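Local atomic coordinates of transcription factor cep-1 (Caenorhabditis elegans, PDB entry 1T4W), a protein that activates transcription by binding the same DNA consensus sequence as p53, promotes apoptosis after genotoxic stress and ensures proper meiotic chromosome segregation. Residues A[100-105]-A[136-141]. Residues are numbered along the deposited sequence; the frame is centred on the assembly and turned at random.
Sequences FFYIRN and IFMCQE. With ZN (zinc ion), chain B.
Cys139 sets its CB over one face of the Phe100 ring, 3.7 Å from the ring centroid and 25° off the normal, a CH-pi contact offset toward the rim. Its SG, 2.4 Å from the zinc ion ZN, meets the same ring obliquely. With CG anti to the backbone N (chi1 -162°), the Phe100 ring is put under Cys139 CB, while its CD1 edge meets that of Phe137 at CD1, 4.1 Å away. With an alanine at Phe100, the zinc-bound Cys139 would probably lose the surface packed under its CB, and a gap would open beside Phe137.

Between the strands, Tyr102 and Ile136 form an antiparallel hydrogen-bonded pair, and just beyond the strand ends Met138 N donates a hydrogen bond to Phe100 O, 2.9 Å and nearly straight (174°). On the side of the sheet carrying Tyr102 and Ile136, Met138 CG lies against the edge of the Tyr102 ring, 3.5 Å from Tyr102 CE1, the two side chains crossing at about a right angle, and Ile136 CG2 packs against Tyr102 CB. On the other side, Phe137 CD1 abuts Phe101 CB at 3.9 Å.

Cys85, His88 and Cys143 complete the zinc site of this p53-family DNA-binding domain. Strand 101-104 edges the four-stranded sheet beside 130-137; Phe101 and Phe137 face strand 57-65, and Phe100 touches Ile177 of strand 166-177.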
# COMPACT_ATOMS: atom_id res chain seq x y z
N PHE A 100 10.39 -0.27 5.39
CA PHE A 100 10.40 0.58 4.21
C PHE A 100 9.34 1.70 4.35
O PHE A 100 9.53 2.83 3.87
CB PHE A 100 10.11 -0.28 2.97
CG PHE A 100 10.51 0.37 1.67
CD1 PHE A 100 9.74 1.40 1.11
CD2 PHE A 100 11.69 -0.00 1.03
CE1 PHE A 100 10.14 2.05 -0.09
CE2 PHE A 100 12.11 0.64 -0.16
CZ PHE A 100 11.33 1.66 -0.71
N PHE A 101 8.25 1.39 5.04
CA PHE A 101 7.15 2.33 5.20
C PHE A 101 6.61 2.43 6.61
O PHE A 101 6.82 1.54 7.43
CB PHE A 101 6.00 1.93 4.26
CG PHE A 101 5.30 0.65 4.66
CD1 PHE A 101 5.95 -0.56 4.57
CD2 PHE A 101 3.99 0.68 5.15
CE1 PHE A 101 5.32 -1.76 4.96
CE2 PHE A 101 3.35 -0.50 5.54
CZ PHE A 101 4.01 -1.72 5.44
N TYR A 102 5.88 3.51 6.88
CA TYR A 102 5.28 3.73 8.20
C TYR A 102 3.84 4.25 8.05
O TYR A 102 3.44 4.73 6.98
CB TYR A 102 6.11 4.73 9.01
CG TYR A 102 7.56 4.33 9.16
CD1 TYR A 102 8.51 4.67 8.18
CD2 TYR A 102 7.98 3.54 10.24
CE1 TYR A 102 9.84 4.23 8.28
CE2 TYR A 102 9.28 3.10 10.35
CZ TYR A 102 10.21 3.44 9.36
OH TYR A 102 11.48 2.94 9.46
N ILE A 103 3.09 4.15 9.14
CA ILE A 103 1.70 4.57 9.18
C ILE A 103 1.58 5.74 10.16
O ILE A 103 2.01 5.64 11.31
CB ILE A 103 0.81 3.38 9.65
CG1 ILE A 103 1.04 2.18 8.71
CG2 ILE A 103 -0.66 3.78 9.70
CD1 ILE A 103 0.69 2.45 7.25
N ARG A 104 1.00 6.84 9.71
CA ARG A 104 0.84 8.02 10.55
C ARG A 104 -0.60 8.54 10.47
O ARG A 104 -1.34 8.24 9.51
CB ARG A 104 1.80 9.13 10.10
CG ARG A 104 3.29 8.74 10.10
CD ARG A 104 3.83 8.53 11.51
NE ARG A 104 3.83 9.77 12.29
CZ ARG A 104 4.78 10.70 12.24
NH1 ARG A 104 5.83 10.54 11.44
NH2 ARG A 104 4.69 11.79 12.98
N ASN A 105 -0.97 9.33 11.46
CA ASN A 105 -2.31 9.90 11.55
C ASN A 105 -3.35 8.82 11.32
O ASN A 105 -4.32 9.02 10.60
CB ASN A 105 -2.48 11.02 10.51
CG ASN A 105 -1.49 12.14 10.73
OD1 ASN A 105 -1.41 12.69 11.83
ND2 ASN A 105 -0.72 12.47 9.70
N ILE A 136 3.73 6.62 4.67
CA ILE A 136 4.88 7.41 4.23
C ILE A 136 6.04 6.44 3.92
O ILE A 136 6.30 5.52 4.69
CB ILE A 136 5.26 8.48 5.30
CG1 ILE A 136 6.45 9.31 4.81
CG2 ILE A 136 5.62 7.81 6.64
CD1 ILE A 136 6.85 10.40 5.78
N PHE A 137 6.67 6.63 2.76
CA PHE A 137 7.77 5.76 2.31
C PHE A 137 9.11 6.41 2.62
O PHE A 137 9.33 7.58 2.30
CB PHE A 137 7.62 5.48 0.81
CG PHE A 137 6.32 4.82 0.47
CD1 PHE A 137 6.16 3.44 0.64
CD2 PHE A 137 5.23 5.57 0.08
CE1 PHE A 137 4.91 2.81 0.41
CE2 PHE A 137 3.97 4.97 -0.15
CZ PHE A 137 3.81 3.59 0.02
N MET A 138 9.99 5.66 3.28
CA MET A 138 11.27 6.21 3.69
C MET A 138 12.48 5.68 2.92
O MET A 138 13.59 5.65 3.43
CB MET A 138 11.45 6.01 5.20
CG MET A 138 10.42 6.81 6.03
SD MET A 138 10.39 8.59 5.62
CE MET A 138 11.95 9.10 6.35
N CYS A 139 12.24 5.26 1.69
CA CYS A 139 13.32 4.80 0.82
C CYS A 139 12.68 4.94 -0.55
O CYS A 139 11.48 5.20 -0.66
CB CYS A 139 13.71 3.36 1.17
SG CYS A 139 15.06 2.64 0.20
N GLN A 140 13.46 4.82 -1.60
CA GLN A 140 12.85 5.00 -2.90
C GLN A 140 13.42 4.12 -3.99
O GLN A 140 14.43 3.43 -3.81
CB GLN A 140 12.95 6.47 -3.28
CG GLN A 140 14.35 6.94 -3.50
CD GLN A 140 14.41 8.44 -3.56
OE1 GLN A 140 13.53 9.08 -4.12
NE2 GLN A 140 15.46 9.02 -2.99
N GLU A 141 12.75 4.14 -5.14
CA GLU A 141 13.14 3.35 -6.29
C GLU A 141 14.62 3.55 -6.62
O GLU A 141 15.35 2.59 -6.87
CB GLU A 141 12.28 3.76 -7.49
CG GLU A 141 12.21 2.74 -8.60
CD GLU A 141 11.32 3.22 -9.73
OE1 GLU A 141 11.79 4.03 -10.56
OE2 GLU A 141 10.14 2.81 -9.75
ZN ZN B . 16.88 4.13 0.26